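Local coordinates for MexT protein (Pseudomonas aeruginosa, PDB 6L33) that activates transcription of the MexEF-OprN efflux pump as a LysR-type regulator that probably binds DNA, this chain being its regulatory domain, at residues B[82-88]-B[166-172]; B[102-108]-B[128-134]; B[116-121]-B[174-179]. All coordinates share one frame; numbering follows the deposited sequence. Where two conformers were deposited one is given.

Interaction 1 (B[82-88]-B[166-172]); sequences PKILRAD and GLRAEDP
I84 and R86 pair with E170 and R168 as the hydrogen-bonded pairs of an antiparallel ladder, while L85 faces A169 as the non-hydrogen-bonded pair between them; the short strands 82-86 and 168-170 run at 149° to each other. Four backbone bonds hold the ladder, the shortest two from I84 N to E170 O and from R168 N to R86 O, 2.8 Å each. On the face that R86, R168 and E170 share with I84, those three side chains and D88 from the turn beyond form a salt-bridge network. The two guanidinium groups lie flat on one another, planes 19° apart and centres 3.6 Å apart, R168 NH2 sitting over the middle of the R86 group. Such a like-charged stack is presumably made tolerable by the acids at its rim. E170 OE2 takes R86 NE at 3.2 Å in the guanidinium plane, though it is met from above its own carboxylate plane, and D88 OD2 offers its syn lone pair to R86 NH1 while D88 OD1 pairs with R102. R168 NH1 reaches D88 O at 3.0 Å and also A90 O, and E170 OE1 is held by L94 N. At the other end K83, its chain bent at chi2 (-67°), swings NZ back to D171 OD1, 2.7 Å away. I84 CG1 lies 3.8 Å from P172 CB, and on the reverse face L85 CD2 meets L167 CD1. Strand 168-170 forms one edge of its five-stranded sheet; strand 82-86 bonds on its far side to strand 150-154, and helix 155-164 packs over L85 and A169.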
loop_
_atom_site.group_PDB
_atom_site.type_symbol
_atom_site.label_atom_id
_atom_site.label_comp_id
_atom_site.label_asym_id
_atom_site.label_seq_id
_atom_site.Cartn_x
_atom_site.Cartn_y
_atom_site.Cartn_z
ATOM N N PRO B 82 -10.772 -3.430 -18.386
ATOM C CA PRO B 82 -9.492 -2.720 -18.327
ATOM C C PRO B 82 -9.612 -1.274 -18.778
ATOM O O PRO B 82 -10.459 -0.914 -19.599
ATOM C CB PRO B 82 -8.600 -3.523 -19.282
ATOM C CG PRO B 82 -9.551 -4.140 -20.248
ATOM C CD PRO B 82 -10.804 -4.432 -19.468
ATOM N N LYS B 83 -8.741 -0.438 -18.214
ATOM C CA LYS B 83 -8.677 0.974 -18.554
ATOM C C LYS B 83 -7.222 1.391 -18.696
ATOM O O LYS B 83 -6.356 0.911 -17.957
ATOM C CB LYS B 83 -9.361 1.846 -17.490
ATOM C CG LYS B 83 -10.875 1.727 -17.452
ATOM C CD LYS B 83 -11.506 2.295 -18.714
ATOM C CE LYS B 83 -13.024 2.234 -18.643
ATOM N NZ LYS B 83 -13.654 2.716 -19.902
ATOM N N ILE B 84 -6.961 2.276 -19.652
ATOM C CA ILE B 84 -5.658 2.914 -19.804
ATOM C C ILE B 84 -5.669 4.207 -19.009
ATOM O O ILE B 84 -6.651 4.955 -19.030
ATOM C CB ILE B 84 -5.335 3.188 -21.285
ATOM C CG1 ILE B 84 -5.321 1.890 -22.089
ATOM C CG2 ILE B 84 -4.001 3.912 -21.418
ATOM C CD1 ILE B 84 -4.612 0.763 -21.401
ATOM N N LEU B 85 -4.575 4.472 -18.303
ATOM C CA LEU B 85 -4.381 5.720 -17.582
ATOM C C LEU B 85 -3.184 6.440 -18.181
ATOM O O LEU B 85 -2.128 5.831 -18.380
ATOM C CB LEU B 85 -4.154 5.466 -16.090
ATOM C CG LEU B 85 -5.357 5.566 -15.150
ATOM C CD1 LEU B 85 -6.577 4.873 -15.724
ATOM C CD2 LEU B 85 -4.992 4.967 -13.806
ATOM N N ARG B 86 -3.346 7.725 -18.478
ATOM C CA ARG B 86 -2.235 8.513 -18.982
ATOM C C ARG B 86 -2.292 9.910 -18.388
ATOM O O ARG B 86 -3.320 10.348 -17.864
ATOM C CB ARG B 86 -2.223 8.573 -20.517
ATOM C CG ARG B 86 -3.491 9.096 -21.166
ATOM C CD ARG B 86 -3.137 9.755 -22.488
ATOM N NE ARG B 86 -4.059 9.437 -23.563
ATOM C CZ ARG B 86 -3.903 9.845 -24.819
ATOM N NH1 ARG B 86 -2.850 10.580 -25.157
ATOM N NH2 ARG B 86 -4.795 9.510 -25.735
ATOM N N ALA B 87 -1.156 10.605 -18.469
ATOM C CA ALA B 87 -1.012 11.928 -17.889
ATOM C C ALA B 87 -0.524 12.974 -18.879
ATOM O O ALA B 87 -0.390 14.142 -18.498
ATOM C CB ALA B 87 -0.051 11.882 -16.691
ATOM N N ASP B 88 -0.248 12.597 -20.125
ATOM C CA ASP B 88 0.213 13.559 -21.109
ATOM C C ASP B 88 -0.961 14.382 -21.635
ATOM O O ASP B 88 -2.127 14.118 -21.336
ATOM C CB ASP B 88 0.929 12.851 -22.258
ATOM C CG ASP B 88 0.004 11.950 -23.048
ATOM O OD1 ASP B 88 -0.345 10.867 -22.537
ATOM O OD2 ASP B 88 -0.378 12.325 -24.175
ATOM N N GLY B 166 -5.668 14.429 -12.218
ATOM C CA GLY B 166 -4.486 14.568 -13.042
ATOM C C GLY B 166 -4.297 13.521 -14.119
ATOM O O GLY B 166 -3.290 13.577 -14.838
ATOM N N LEU B 167 -5.222 12.577 -14.263
ATOM C CA LEU B 167 -5.093 11.503 -15.235
ATOM C C LEU B 167 -6.263 11.514 -16.210
ATOM O O LEU B 167 -7.334 12.059 -15.928
ATOM C CB LEU B 167 -5.019 10.135 -14.546
ATOM C CG LEU B 167 -3.944 9.942 -13.479
ATOM C CD1 LEU B 167 -4.174 8.633 -12.745
ATOM C CD2 LEU B 167 -2.559 9.978 -14.104
ATOM N N ARG B 168 -6.036 10.906 -17.371
ATOM C CA ARG B 168 -7.084 10.596 -18.333
ATOM C C ARG B 168 -7.273 9.086 -18.387
ATOM O O ARG B 168 -6.298 8.329 -18.342
ATOM C CB ARG B 168 -6.743 11.121 -19.735
ATOM C CG ARG B 168 -6.497 12.624 -19.831
ATOM C CD ARG B 168 -5.512 12.963 -20.955
ATOM N NE ARG B 168 -6.017 12.610 -22.282
ATOM C CZ ARG B 168 -5.340 12.793 -23.414
ATOM N NH1 ARG B 168 -4.125 13.325 -23.384
ATOM N NH2 ARG B 168 -5.873 12.446 -24.579
ATOM N N ALA B 169 -8.525 8.650 -18.478
ATOM C CA ALA B 169 -8.853 7.240 -18.627
ATOM C C ALA B 169 -9.506 7.003 -19.982
ATOM O O ALA B 169 -10.307 7.819 -20.447
ATOM C CB ALA B 169 -9.783 6.766 -17.505
ATOM N N GLU B 170 -9.152 5.888 -20.617
ATOM C CA GLU B 170 -9.762 5.515 -21.885
ATOM C C GLU B 170 -9.764 4.000 -22.010
ATOM O O GLU B 170 -9.013 3.297 -21.327
ATOM C CB GLU B 170 -9.037 6.156 -23.080
ATOM C CG GLU B 170 -7.518 6.057 -23.036
ATOM C CD GLU B 170 -6.845 6.795 -24.186
ATOM O OE1 GLU B 170 -6.333 6.126 -25.108
ATOM O OE2 GLU B 170 -6.825 8.044 -24.168
ATOM N N ASP B 171 -10.631 3.503 -22.887
ATOM C CA ASP B 171 -10.640 2.081 -23.187
ATOM C C ASP B 171 -9.372 1.708 -23.952
ATOM O O ASP B 171 -8.900 2.487 -24.787
ATOM C CB ASP B 171 -11.876 1.707 -24.006
ATOM C CG ASP B 171 -13.168 1.893 -23.234
ATOM O OD1 ASP B 171 -13.301 1.303 -22.140
ATOM O OD2 ASP B 171 -14.053 2.626 -23.724
ATOM N N PRO B 172 -8.794 0.534 -23.689
ATOM C CA PRO B 172 -7.561 0.158 -24.380
ATOM C C PRO B 172 -7.824 -0.128 -25.845
ATOM O O PRO B 172 -8.946 -0.504 -26.228
ATOM C CB PRO B 172 -7.108 -1.112 -23.634
ATOM C CG PRO B 172 -7.898 -1.132 -22.359
ATOM C CD PRO B 172 -9.191 -0.456 -22.676
HETATM O O HOH W 1 -12.328 -1.644 -21.387
#

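Interaction 2 (B[102-108]-B[128-134]); sequences RPHALVS and RKVVLAV
H104 meets the second strand through both backbone and ring: its N donates to K129 O at 3.0 Å, its O accepts from V131 N at 2.9 Å, and R128 CD lies squarely over one face of the imidazole, 3.6 Å from the centroid and 6° off the normal. R128 CG stands between the backbone N and the carbonyl carbon (chi1 66°), from where its extended chain runs across the H104 side chain at about a right angle. The imidazole NE2 is bonded to Y99 O, and the Y99 ring meets it edge-to-face. R128 NE forms a salt bridge with D118, whereas NH2 passes L106 CD1 at 3.6 Å and has a long, weak ion pair with a bound sulfate. The strands are parallel, the two ends of a right-handed beta-alpha-beta unit closed through helix 116-123, in the periplasmic-binding-protein-like fold of LysR regulatory domains. A beta bulge shifts the register by one between H104 and A105, with V131 the extra residue. Beyond it the ladder resumes: L106 N donates to L132 O at 2.8 Å, L106 O accepts from V134 N, and V134 O receives S108 N at 2.9 Å. The S108 hydroxyl is bonded to D112 O. At the start, one water donates to R102 O at 2.6 Å and accepts from K129 N. R102 sends its guanidinium outside the pair, to D88 and to D148 O. L132 and A133 also pair in a parallel ladder with a strand of the second subunit, which continues the sheet across the dimer interface.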
loop_
_atom_site.group_PDB
_atom_site.type_symbol
_atom_site.label_atom_id
_atom_site.label_comp_id
_atom_site.label_asym_id
_atom_site.label_seq_id
_atom_site.Cartn_x
_atom_site.Cartn_y
_atom_site.Cartn_z
ATOM N N ARG B 102 4.950 3.621 -26.203
ATOM C CA ARG B 102 5.183 4.420 -25.013
ATOM C C ARG B 102 5.644 3.538 -23.859
ATOM O O ARG B 102 5.483 2.315 -23.899
ATOM C CB ARG B 102 3.912 5.187 -24.655
ATOM C CG ARG B 102 3.712 6.383 -25.577
ATOM C CD ARG B 102 2.399 7.096 -25.359
ATOM N NE ARG B 102 2.307 7.682 -24.029
ATOM C CZ ARG B 102 1.510 8.699 -23.721
ATOM N NH1 ARG B 102 1.484 9.167 -22.482
ATOM N NH2 ARG B 102 0.745 9.251 -24.654
ATOM N N PRO B 103 6.271 4.118 -22.838
ATOM C CA PRO B 103 6.676 3.324 -21.674
ATOM C C PRO B 103 5.507 3.077 -20.738
ATOM O O PRO B 103 4.546 3.848 -20.678
ATOM C CB PRO B 103 7.744 4.198 -21.008
ATOM C CG PRO B 103 7.333 5.589 -21.353
ATOM C CD PRO B 103 6.749 5.512 -22.744
ATOM N N HIS B 104 5.602 1.983 -19.990
ATOM C CA HIS B 104 4.475 1.501 -19.210
ATOM C C HIS B 104 4.835 1.338 -17.742
ATOM O O HIS B 104 5.966 0.996 -17.390
ATOM C CB HIS B 104 3.963 0.172 -19.767
ATOM C CG HIS B 104 3.406 0.285 -21.148
ATOM N ND1 HIS B 104 2.054 0.361 -21.402
ATOM C CD2 HIS B 104 4.021 0.363 -22.352
ATOM C CE1 HIS B 104 1.859 0.464 -22.705
ATOM N NE2 HIS B 104 3.037 0.470 -23.303
ATOM N N ALA B 105 3.847 1.601 -16.892
ATOM C CA ALA B 105 3.903 1.287 -15.473
ATOM C C ALA B 105 2.998 0.093 -15.222
ATOM O O ALA B 105 1.854 0.066 -15.686
ATOM C CB ALA B 105 3.466 2.479 -14.619
ATOM N N LEU B 106 3.515 -0.895 -14.502
ATOM C CA LEU B 106 2.806 -2.139 -14.245
ATOM C C LEU B 106 2.518 -2.255 -12.756
ATOM O O LEU B 106 3.423 -2.097 -11.933
ATOM C CB LEU B 106 3.631 -3.336 -14.721
ATOM C CG LEU B 106 3.024 -4.729 -14.552
ATOM C CD1 LEU B 106 1.822 -4.897 -15.464
ATOM C CD2 LEU B 106 4.070 -5.801 -14.832
ATOM N N VAL B 107 1.259 -2.520 -12.412
ATOM C CA VAL B 107 0.913 -2.872 -11.038
ATOM C C VAL B 107 1.202 -4.363 -10.889
ATOM O O VAL B 107 0.395 -5.210 -11.276
ATOM C CB VAL B 107 -0.539 -2.535 -10.695
ATOM C CG1 VAL B 107 -0.810 -2.825 -9.219
ATOM C CG2 VAL B 107 -0.832 -1.079 -11.016
ATOM N N SER B 108 2.375 -4.683 -10.351
ATOM C CA SER B 108 2.831 -6.056 -10.185
ATOM C C SER B 108 2.997 -6.319 -8.699
ATOM O O SER B 108 3.747 -5.610 -8.020
ATOM C CB SER B 108 4.147 -6.289 -10.932
ATOM O OG SER B 108 4.735 -7.523 -10.563
ATOM N N ARG B 128 5.825 -4.367 -25.523
ATOM C CA ARG B 128 5.888 -3.047 -24.918
ATOM C C ARG B 128 7.040 -3.030 -23.925
ATOM O O ARG B 128 7.543 -4.079 -23.512
ATOM C CB ARG B 128 4.571 -2.688 -24.215
ATOM C CG ARG B 128 4.284 -3.579 -23.016
ATOM C CD ARG B 128 3.034 -3.169 -22.255
ATOM N NE ARG B 128 2.875 -3.965 -21.040
ATOM C CZ ARG B 128 2.041 -3.667 -20.049
ATOM N NH1 ARG B 128 1.276 -2.586 -20.121
ATOM N NH2 ARG B 128 1.971 -4.453 -18.983
ATOM N N LYS B 129 7.458 -1.827 -23.540
ATOM C CA LYS B 129 8.540 -1.650 -22.580
ATOM C C LYS B 129 7.958 -1.164 -21.260
ATOM O O LYS B 129 7.359 -0.085 -21.199
ATOM C CB LYS B 129 9.593 -0.672 -23.105
ATOM C CG LYS B 129 10.813 -0.524 -22.197
ATOM C CD LYS B 129 11.374 -1.881 -21.780
ATOM C CE LYS B 129 12.869 -1.980 -22.042
ATOM N NZ LYS B 129 13.591 -2.594 -20.892
ATOM N N VAL B 130 8.128 -1.962 -20.214
ATOM C CA VAL B 130 7.747 -1.569 -18.864
ATOM C C VAL B 130 8.959 -0.939 -18.196
ATOM O O VAL B 130 10.046 -1.527 -18.184
ATOM C CB VAL B 130 7.234 -2.776 -18.062
ATOM C CG1 VAL B 130 6.945 -2.376 -16.614
ATOM C CG2 VAL B 130 5.997 -3.365 -18.724
ATOM N N VAL B 131 8.784 0.269 -17.660
ATOM C CA VAL B 131 9.863 0.980 -16.980
ATOM C C VAL B 131 9.666 1.042 -15.479
ATOM O O VAL B 131 10.599 1.444 -14.763
ATOM C CB VAL B 131 10.042 2.408 -17.537
ATOM C CG1 VAL B 131 10.396 2.370 -19.015
ATOM C CG2 VAL B 131 8.780 3.231 -17.291
ATOM N N LEU B 132 8.494 0.666 -14.976
ATOM C CA LEU B 132 8.181 0.830 -13.565
ATOM C C LEU B 132 7.195 -0.247 -13.150
ATOM O O LEU B 132 6.167 -0.440 -13.805
ATOM C CB LEU B 132 7.595 2.217 -13.292
ATOM C CG LEU B 132 7.321 2.541 -11.824
ATOM C CD1 LEU B 132 8.630 2.763 -11.084
ATOM C CD2 LEU B 132 6.413 3.754 -11.704
ATOM N N ALA B 133 7.515 -0.947 -12.069
ATOM C CA ALA B 133 6.609 -1.909 -11.458
ATOM C C ALA B 133 6.342 -1.455 -10.033
ATOM O O ALA B 133 7.279 -1.295 -9.245
ATOM C CB ALA B 133 7.194 -3.321 -11.486
ATOM N N VAL B 134 5.074 -1.229 -9.712
ATOM C CA VAL B 134 4.692 -0.788 -8.372
ATOM C C VAL B 134 3.785 -1.846 -7.755
ATOM O O VAL B 134 3.085 -2.561 -8.487
ATOM C CB VAL B 134 4.013 0.590 -8.412
ATOM C CG1 VAL B 134 4.975 1.631 -8.972
ATOM C CG2 VAL B 134 2.741 0.532 -9.233
HETATM O O HOH W 2 6.831 0.472 -25.225
#

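Interaction 3 (B[116-121]-B[174-179]). With SO4 (sulfate ion), chain G.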
loop_
_atom_site.group_PDB
_atom_site.type_symbol
_atom_site.label_atom_id
_atom_site.label_comp_id
_atom_site.label_asym_id
_atom_site.label_seq_id
_atom_site.Cartn_x
_atom_site.Cartn_y
_atom_site.Cartn_z
ATOM N N PHE B 116 -0.217 -9.703 -17.811
ATOM C CA PHE B 116 -1.140 -10.321 -18.755
ATOM C C PHE B 116 -1.233 -9.531 -20.052
ATOM O O PHE B 116 -1.414 -10.123 -21.121
ATOM C CB PHE B 116 -2.516 -10.461 -18.113
ATOM C CG PHE B 116 -2.580 -11.521 -17.050
ATOM C CD1 PHE B 116 -2.510 -12.864 -17.389
ATOM C CD2 PHE B 116 -2.701 -11.177 -15.713
ATOM C CE1 PHE B 116 -2.567 -13.842 -16.414
ATOM C CE2 PHE B 116 -2.757 -12.152 -14.735
ATOM C CZ PHE B 116 -2.689 -13.486 -15.086
ATOM N N VAL B 117 -1.110 -8.204 -19.980
ATOM C CA VAL B 117 -1.077 -7.390 -21.194
ATOM C C VAL B 117 0.063 -7.843 -22.099
ATOM O O VAL B 117 -0.110 -8.013 -23.311
ATOM C CB VAL B 117 -0.957 -5.898 -20.834
ATOM C CG1 VAL B 117 -0.473 -5.093 -22.032
ATOM C CG2 VAL B 117 -2.292 -5.366 -20.325
ATOM N N ASP B 118 1.245 -8.053 -21.516
ATOM C CA ASP B 118 2.379 -8.553 -22.284
ATOM C C ASP B 118 2.093 -9.938 -22.848
ATOM O O ASP B 118 2.484 -10.252 -23.979
ATOM C CB ASP B 118 3.625 -8.578 -21.404
ATOM C CG ASP B 118 3.911 -7.234 -20.768
ATOM O OD1 ASP B 118 4.424 -6.346 -21.477
ATOM O OD2 ASP B 118 3.613 -7.063 -19.567
ATOM N N GLU B 119 1.411 -10.781 -22.069
ATOM C CA GLU B 119 1.028 -12.102 -22.555
ATOM C C GLU B 119 0.096 -11.991 -23.755
ATOM O O GLU B 119 0.248 -12.725 -24.739
ATOM C CB GLU B 119 0.372 -12.892 -21.420
ATOM C CG GLU B 119 -0.055 -14.306 -21.772
ATOM C CD GLU B 119 -0.682 -15.030 -20.591
ATOM O OE1 GLU B 119 -0.144 -14.915 -19.469
ATOM O OE2 GLU B 119 -1.715 -15.706 -20.782
ATOM N N GLU B 120 -0.858 -11.058 -23.704
ATOM C CA GLU B 120 -1.799 -10.899 -24.808
ATOM C C GLU B 120 -1.130 -10.287 -26.035
ATOM O O GLU B 120 -1.386 -10.720 -27.165
ATOM C CB GLU B 120 -2.987 -10.048 -24.360
ATOM C CG GLU B 120 -4.073 -9.881 -25.415
ATOM C CD GLU B 120 -4.785 -11.182 -25.762
ATOM O OE1 GLU B 120 -5.507 -11.206 -26.782
ATOM O OE2 GLU B 120 -4.634 -12.175 -25.017
ATOM N N LEU B 121 -0.276 -9.279 -25.835
ATOM C CA LEU B 121 0.414 -8.659 -26.963
ATOM C C LEU B 121 1.332 -9.650 -27.666
ATOM O O LEU B 121 1.475 -9.612 -28.894
ATOM C CB LEU B 121 1.210 -7.441 -26.493
ATOM C CG LEU B 121 0.413 -6.196 -26.101
ATOM C CD1 LEU B 121 1.347 -5.090 -25.626
ATOM C CD2 LEU B 121 -0.450 -5.720 -27.263
ATOM N N PHE B 174 -7.119 -2.574 -27.464
ATOM C CA PHE B 174 -7.082 -4.023 -27.605
ATOM C C PHE B 174 -7.740 -4.615 -26.367
ATOM O O PHE B 174 -8.052 -3.906 -25.407
ATOM C CB PHE B 174 -5.653 -4.545 -27.784
ATOM C CG PHE B 174 -4.750 -4.260 -26.616
ATOM C CD1 PHE B 174 -4.125 -3.030 -26.487
ATOM C CD2 PHE B 174 -4.521 -5.226 -25.649
ATOM C CE1 PHE B 174 -3.295 -2.766 -25.413
ATOM C CE2 PHE B 174 -3.691 -4.970 -24.575
ATOM C CZ PHE B 174 -3.078 -3.739 -24.455
ATOM N N GLU B 175 -7.943 -5.928 -26.396
ATOM C CA GLU B 175 -8.646 -6.631 -25.334
ATOM C C GLU B 175 -7.656 -7.341 -24.420
ATOM O O GLU B 175 -6.766 -8.051 -24.897
ATOM C CB GLU B 175 -9.632 -7.643 -25.915
ATOM C CG GLU B 175 -10.661 -8.111 -24.918
ATOM C CD GLU B 175 -11.584 -6.991 -24.496
ATOM O OE1 GLU B 175 -12.615 -6.791 -25.169
ATOM O OE2 GLU B 175 -11.273 -6.304 -23.497
ATOM N N THR B 176 -7.826 -7.166 -23.111
ATOM C CA THR B 176 -6.968 -7.827 -22.140
ATOM C C THR B 176 -7.788 -8.213 -20.914
ATOM O O THR B 176 -8.952 -7.830 -20.769
ATOM C CB THR B 176 -5.769 -6.946 -21.760
ATOM O OG1 THR B 176 -4.786 -7.739 -21.082
ATOM C CG2 THR B 176 -6.203 -5.789 -20.870
ATOM N N ARG B 177 -7.162 -8.986 -20.031
ATOM C CA ARG B 177 -7.823 -9.509 -18.843
ATOM C C ARG B 177 -8.154 -8.391 -17.860
ATOM O O ARG B 177 -7.473 -7.364 -17.801
ATOM C CB ARG B 177 -6.919 -10.535 -18.155
ATOM C CG ARG B 177 -7.511 -11.921 -17.982
ATOM C CD ARG B 177 -6.513 -12.837 -17.284
ATOM N NE ARG B 177 -6.776 -14.250 -17.541
ATOM C CZ ARG B 177 -6.191 -14.958 -18.501
ATOM N NH1 ARG B 177 -5.306 -14.385 -19.305
ATOM N NH2 ARG B 177 -6.493 -16.239 -18.659
ATOM N N ALA B 178 -9.190 -8.620 -17.057
ATOM C CA ALA B 178 -9.525 -7.745 -15.939
ATOM C C ALA B 178 -10.241 -8.608 -14.911
ATOM O O ALA B 178 -11.388 -9.012 -15.133
ATOM C CB ALA B 178 -10.387 -6.567 -16.379
ATOM N N PHE B 179 -9.561 -8.906 -13.806
ATOM C CA PHE B 179 -10.112 -9.803 -12.801
ATOM C C PHE B 179 -11.312 -9.171 -12.106
ATOM O O PHE B 179 -11.365 -7.962 -11.880
ATOM C CB PHE B 179 -9.051 -10.164 -11.758
ATOM C CG PHE B 179 -7.956 -11.050 -12.283
ATOM C CD1 PHE B 179 -8.245 -12.115 -13.120
ATOM C CD2 PHE B 179 -6.636 -10.819 -11.933
ATOM C CE1 PHE B 179 -7.233 -12.930 -13.601
ATOM C CE2 PHE B 179 -5.625 -11.628 -12.410
ATOM C CZ PHE B 179 -5.923 -12.685 -13.244
HETATM S S SO4 G . -1.579 -6.681 -16.139
HETATM O O1 SO4 G . -1.143 -7.934 -15.528
HETATM O O2 SO4 G . -0.779 -6.415 -17.331
HETATM O O3 SO4 G . -2.989 -6.783 -16.502
HETATM O O4 SO4 G . -1.403 -5.590 -15.185
HETATM O O HOH W 3 -6.122 -8.291 -27.305
#
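F116 presents one ring face to R177, whose CD stands 4.1 Å from the centroid and 13° off the normal, displaced toward the rim. The guanidinium beyond it is inclined to the ring by 39°, with NH1 3.7 Å from F116 CD1; R177 was modelled in two conformers, so the position of its guanidinium is less certain. The F179 ring meets F116 obliquely, its plane almost perpendicular, and F179 CZ comes within 3.5 Å of F116 CE2. The next residue along the helix, V117, splits its branches: CG1, anti to the backbone N (chi1 162°), points at the rim of F174, 3.8 Å from CZ, while CG2 touches T176 OG1. F174 is closed over one face by L121 CD2, centred above the ring, and Y99 meets it edge-to-face. E120 bends at chi2 and lays CG 3.3 Å from E175 O; a water donates to both E120 OE1 and E175 O. At the helix N terminus a sulfate, probably from the crystallisation liquor, accepts hydrogen bonds from F116 N at 3.0 Å and V117 N, an anion position that the helix dipole would favour. No direct hydrogen bond joins 116-121 to 174-179. Their cohesion therefore rests on aromatic and aliphatic surfaces plus a bridging water, with E119 and R177 too far apart for a salt bridge.

Of the six segments, 82-88 comes first along the chain, and interaction 1 closes the longest loop when 166-172 returns beside it. Within that loop lies interaction 2, a short closure between 102-108 and 128-134. Helix 116-123 falls between those two strands, but its partner 174-179 follows 166-172, so interaction 3, closing a loop of some fifty residues, crosses both of the others. Interactions 1 and 2 tie opposite edges of one five-stranded sheet to its inner strands, and the salt bridge D88-R102 joins them directly. Interaction 3 fastens the crossover helix to the loop heading for the other sheet: D118-R128 connects it to interaction 2, and P82 packing on T176 and A178 connects it to interaction 1.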